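Local atomic coordinates of molybdenum cofactor carrier protein (Chlamydomonas reinhardtii, PDB entry 2IZ6), a protein that probably binds the molybdenum cofactor and carries or stores it for delivery to molybdenum enzymes. Residues 13-26 with 45-58. Numbering follows the deposited sequence.
Sequences KPIIGVMGPGKADT and GWILLTGGRSLGVM
Ile47 N donates to Pro14 O (2.8 Å), and Ile16 N returns a nearly straight bond to Ile47 O. Leu49 N to Ile16 O and Val18 N to Leu49 O continue the parallel pairing of strands 15-19 and 47-51. Beyond them the hydroxyl takes over: with OG1 anti to the backbone N (chi1 -168°), Thr50 donates OG1 to Val18 O at 2.8 Å, from above the carbonyl plane. On one face of the sheet Ile15 CG2 packs on Leu49 CB (3.6 Å), and Ile15 and Ile47 also meet Pro91 and Ile90 of a second subunit. On the other, Val18 CG2 presses tightly on Leu48 CD1, while Trp46 meets Pro14 CG at CD1 (3.5 Å) and Ile16 CG1 at CE3 (3.7 Å), under helix 161-173. Replacing Trp46 by an alanine would probably open a gap between Pro14, Ile16 and that helix. A water bridges Lys13 NZ and Trp46 O; another links Pro21 O to Met58 N. Gly20 lies against Val57 CG1, where a side chain would clash. Helix 28-43 covers Ile16, Val18 and Val57, completing the beta-alpha-beta crossover of a Rossmann-like parallel sheet, with strand 15-19 central.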
loop_
_atom_site.group_PDB
_atom_site.type_symbol
_atom_site.label_atom_id
_atom_site.label_comp_id
_atom_site.label_asym_id
_atom_site.label_seq_id
_atom_site.Cartn_x
_atom_site.Cartn_y
_atom_site.Cartn_z
ATOM N N LYS A 13 -9.014 21.027 13.049
ATOM C CA LYS A 13 -8.191 20.674 14.225
ATOM C C LYS A 13 -6.879 20.020 13.763
ATOM O O LYS A 13 -6.888 19.171 12.826
ATOM C CB LYS A 13 -8.863 19.663 15.211
ATOM C CG LYS A 13 -10.077 20.068 16.110
ATOM C CD LYS A 13 -10.286 18.839 17.015
ATOM C CE LYS A 13 -11.476 18.939 17.902
ATOM N NZ LYS A 13 -11.607 17.601 18.629
ATOM N N PRO A 14 -5.732 20.436 14.371
ATOM C CA PRO A 14 -4.452 19.746 14.140
ATOM C C PRO A 14 -4.568 18.280 14.471
ATOM O O PRO A 14 -5.364 17.901 15.342
ATOM C CB PRO A 14 -3.477 20.500 15.084
ATOM C CG PRO A 14 -4.109 21.836 15.295
ATOM C CD PRO A 14 -5.579 21.617 15.230
ATOM N N ILE A 15 -3.755 17.474 13.775
ATOM C CA ILE A 15 -3.681 16.063 13.987
ATOM C C ILE A 15 -2.246 15.813 14.388
ATOM O O ILE A 15 -1.303 16.163 13.678
ATOM C CB ILE A 15 -4.005 15.308 12.738
ATOM C CG1 ILE A 15 -5.461 15.599 12.290
ATOM C CG2 ILE A 15 -3.819 13.786 12.989
ATOM C CD1 ILE A 15 -5.840 14.863 11.019
ATOM N N ILE A 16 -2.088 15.243 15.541
ATOM C CA ILE A 16 -0.759 14.854 16.078
ATOM C C ILE A 16 -0.676 13.368 16.074
ATOM O O ILE A 16 -1.459 12.680 16.707
ATOM C CB ILE A 16 -0.510 15.435 17.521
ATOM C CG1 ILE A 16 -0.840 16.928 17.576
ATOM C CG2 ILE A 16 0.898 15.114 17.992
ATOM C CD1 ILE A 16 -0.213 17.807 16.569
ATOM N N GLY A 17 0.354 12.880 15.407
ATOM C CA GLY A 17 0.615 11.470 15.358
ATOM C C GLY A 17 1.508 11.026 16.484
ATOM O O GLY A 17 2.401 11.729 16.896
ATOM N N VAL A 18 1.260 9.828 17.020
ATOM C CA VAL A 18 2.059 9.265 18.043
ATOM C C VAL A 18 2.432 7.864 17.638
ATOM O O VAL A 18 1.604 7.076 17.238
ATOM C CB VAL A 18 1.350 9.249 19.405
ATOM C CG1 VAL A 18 2.113 8.481 20.490
ATOM C CG2 VAL A 18 1.040 10.657 19.821
ATOM N N MET A 19 3.707 7.564 17.794
ATOM C CA MET A 19 4.262 6.233 17.479
ATOM C C MET A 19 5.110 5.754 18.615
ATOM O O MET A 19 5.815 6.525 19.255
ATOM C CB MET A 19 5.197 6.391 16.338
ATOM C CG MET A 19 4.623 6.807 15.101
ATOM S SD MET A 19 4.071 5.392 14.110
ATOM C CE MET A 19 4.550 3.887 15.031
ATOM N N GLY A 20 5.092 4.449 18.846
ATOM C CA GLY A 20 6.021 3.906 19.725
ATOM C C GLY A 20 5.920 2.409 19.607
ATOM O O GLY A 20 5.064 1.891 18.870
ATOM N N PRO A 21 6.814 1.735 20.295
ATOM C CA PRO A 21 6.826 0.238 20.310
ATOM C C PRO A 21 5.624 -0.337 21.057
ATOM O O PRO A 21 4.969 0.368 21.846
ATOM C CB PRO A 21 8.130 -0.086 21.011
ATOM C CG PRO A 21 8.494 1.092 21.747
ATOM C CD PRO A 21 7.906 2.284 21.080
ATOM N N GLY A 22 5.341 -1.599 20.805
ATOM C CA GLY A 22 4.263 -2.308 21.452
ATOM C C GLY A 22 4.706 -2.869 22.791
ATOM O O GLY A 22 5.813 -2.569 23.308
ATOM N N LYS A 23 3.802 -3.664 23.359
ATOM C CA LYS A 23 3.888 -4.143 24.732
ATOM C C LYS A 23 5.312 -4.538 25.155
ATOM O O LYS A 23 5.938 -3.876 26.004
ATOM C CB LYS A 23 2.909 -5.328 24.908
ATOM C CG LYS A 23 2.535 -5.656 26.336
ATOM C CD LYS A 23 1.263 -6.507 26.415
ATOM C CE LYS A 23 1.431 -7.670 27.375
ATOM N NZ LYS A 23 0.123 -8.199 27.887
ATOM N N ALA A 24 5.833 -5.571 24.506
ATOM C CA ALA A 24 7.043 -6.267 24.956
ATOM C C ALA A 24 8.306 -5.398 25.098
ATOM O O ALA A 24 9.207 -5.740 25.892
ATOM C CB ALA A 24 7.325 -7.439 24.026
ATOM N N ASP A 25 8.346 -4.284 24.349
ATOM C CA ASP A 25 9.575 -3.483 24.071
ATOM C C ASP A 25 9.463 -2.032 24.547
ATOM O O ASP A 25 10.178 -1.130 24.085
ATOM C CB ASP A 25 9.796 -3.481 22.559
ATOM C CG ASP A 25 9.689 -4.878 21.993
ATOM O OD1 ASP A 25 10.202 -5.766 22.697
ATOM O OD2 ASP A 25 9.063 -5.103 20.928
ATOM N N THR A 26 8.556 -1.873 25.494
ATOM C CA THR A 26 8.215 -0.635 26.111
ATOM C C THR A 26 8.433 -0.700 27.625
ATOM O O THR A 26 7.896 -1.579 28.292
ATOM C CB THR A 26 6.779 -0.435 25.806
ATOM O OG1 THR A 26 6.637 -0.448 24.363
ATOM C CG2 THR A 26 6.278 0.858 26.379
ATOM N N GLY A 45 -6.806 20.600 22.307
ATOM C CA GLY A 45 -7.754 20.630 21.217
ATOM C C GLY A 45 -7.338 19.957 19.950
ATOM O O GLY A 45 -7.895 20.268 18.893
ATOM N N TRP A 46 -6.299 19.150 20.039
ATOM C CA TRP A 46 -5.759 18.441 18.921
ATOM C C TRP A 46 -6.365 17.032 18.830
ATOM O O TRP A 46 -6.732 16.451 19.831
ATOM C CB TRP A 46 -4.227 18.388 18.953
ATOM C CG TRP A 46 -3.582 19.700 19.183
ATOM C CD1 TRP A 46 -3.985 20.943 18.710
ATOM C CD2 TRP A 46 -2.311 19.912 19.809
ATOM N NE1 TRP A 46 -3.089 21.917 19.198
ATOM C CE2 TRP A 46 -2.071 21.305 19.867
ATOM C CE3 TRP A 46 -1.475 19.064 20.540
ATOM C CZ2 TRP A 46 -0.933 21.848 20.514
ATOM C CZ3 TRP A 46 -0.351 19.611 21.220
ATOM C CH2 TRP A 46 -0.091 21.001 21.153
ATOM N N ILE A 47 -6.400 16.517 17.599
ATOM C CA ILE A 47 -6.789 15.128 17.305
ATOM C C ILE A 47 -5.547 14.220 17.434
ATOM O O ILE A 47 -4.495 14.604 16.956
ATOM C CB ILE A 47 -7.386 14.988 15.907
ATOM C CG1 ILE A 47 -8.684 15.783 15.712
ATOM C CG2 ILE A 47 -7.658 13.536 15.580
ATOM C CD1 ILE A 47 -9.140 15.927 14.260
ATOM N N LEU A 48 -5.685 13.093 18.157
ATOM C CA LEU A 48 -4.629 12.097 18.224
ATOM C C LEU A 48 -4.816 11.075 17.120
ATOM O O LEU A 48 -5.889 10.495 17.030
ATOM C CB LEU A 48 -4.728 11.399 19.545
ATOM C CG LEU A 48 -3.827 10.153 19.802
ATOM C CD1 LEU A 48 -2.378 10.602 19.768
ATOM C CD2 LEU A 48 -4.129 9.434 21.136
ATOM N N LEU A 49 -3.733 10.780 16.412
ATOM C CA LEU A 49 -3.699 9.762 15.379
ATOM C C LEU A 49 -2.645 8.781 15.800
ATOM O O LEU A 49 -1.490 9.164 16.015
ATOM C CB LEU A 49 -3.288 10.420 14.042
ATOM C CG LEU A 49 -3.075 9.508 12.834
ATOM C CD1 LEU A 49 -4.309 8.896 12.393
ATOM C CD2 LEU A 49 -2.583 10.319 11.604
ATOM N N THR A 50 -3.002 7.495 15.977
ATOM C CA THR A 50 -2.046 6.482 16.392
ATOM C C THR A 50 -2.530 5.101 15.969
ATOM O O THR A 50 -3.548 4.980 15.303
ATOM C CB THR A 50 -1.728 6.596 17.925
ATOM O OG1 THR A 50 -0.601 5.802 18.298
ATOM C CG2 THR A 50 -2.897 6.180 18.728
ATOM N N GLY A 51 -1.756 4.078 16.296
ATOM C CA GLY A 51 -2.179 2.703 16.028
ATOM C C GLY A 51 -3.365 2.315 16.878
ATOM O O GLY A 51 -3.465 2.758 18.040
ATOM N N GLY A 52 -4.279 1.530 16.325
ATOM C CA GLY A 52 -5.575 1.278 16.988
ATOM C C GLY A 52 -5.689 -0.025 17.723
ATOM O O GLY A 52 -6.764 -0.323 18.271
ATOM N N ARG A 53 -4.559 -0.746 17.753
ATOM C CA ARG A 53 -4.369 -2.105 18.284
ATOM C C ARG A 53 -4.049 -2.311 19.774
ATOM O O ARG A 53 -3.471 -3.365 20.119
ATOM C CB ARG A 53 -3.185 -2.738 17.518
ATOM C CG ARG A 53 -2.900 -4.241 17.712
ATOM C CD ARG A 53 -3.564 -5.100 16.624
ATOM N NE ARG A 53 -3.217 -6.517 16.750
ATOM C CZ ARG A 53 -3.834 -7.513 16.110
ATOM N NH1 ARG A 53 -4.853 -7.274 15.283
ATOM N NH2 ARG A 53 -3.436 -8.763 16.300
ATOM N N SER A 54 -4.381 -1.378 20.671
ATOM C CA SER A 54 -4.671 -1.790 22.107
ATOM C C SER A 54 -3.530 -2.274 23.053
ATOM O O SER A 54 -3.808 -2.970 24.047
ATOM C CB SER A 54 -5.769 -2.868 22.081
ATOM O OG SER A 54 -6.921 -2.458 22.773
ATOM N N LEU A 55 -2.267 -1.924 22.785
ATOM C CA LEU A 55 -1.166 -2.459 23.618
ATOM C C LEU A 55 -0.228 -1.484 24.344
ATOM O O LEU A 55 -0.476 -1.204 25.484
ATOM C CB LEU A 55 -0.382 -3.577 22.889
ATOM C CG LEU A 55 -0.929 -5.018 22.944
ATOM C CD1 LEU A 55 0.199 -6.052 22.783
ATOM C CD2 LEU A 55 -1.752 -5.353 24.222
ATOM N N GLY A 56 0.873 -1.064 23.760
ATOM C CA GLY A 56 1.870 -0.246 24.449
ATOM C C GLY A 56 1.603 1.252 24.425
ATOM O O GLY A 56 0.549 1.680 24.850
ATOM N N VAL A 57 2.607 1.995 23.974
ATOM C CA VAL A 57 2.605 3.436 23.902
ATOM C C VAL A 57 1.314 3.902 23.248
ATOM O O VAL A 57 0.681 4.855 23.746
ATOM C CB VAL A 57 3.838 3.966 23.050
ATOM C CG1 VAL A 57 3.606 5.331 22.442
ATOM C CG2 VAL A 57 5.106 3.890 23.880
ATOM N N MET A 58 0.946 3.289 22.136
ATOM C CA MET A 58 -0.128 3.878 21.294
ATOM C C MET A 58 -1.488 3.776 22.022
ATOM O O MET A 58 -2.271 4.720 22.026
ATOM C CB MET A 58 -0.089 3.234 19.894
ATOM C CG MET A 58 1.199 3.650 19.232
ATOM S SD MET A 58 1.307 3.340 17.464
ATOM C CE MET A 58 1.316 1.656 17.633
HETATM O O HOH W 1 -9.537 16.469 19.962
HETATM O O HOH W 2 2.334 1.045 20.863
#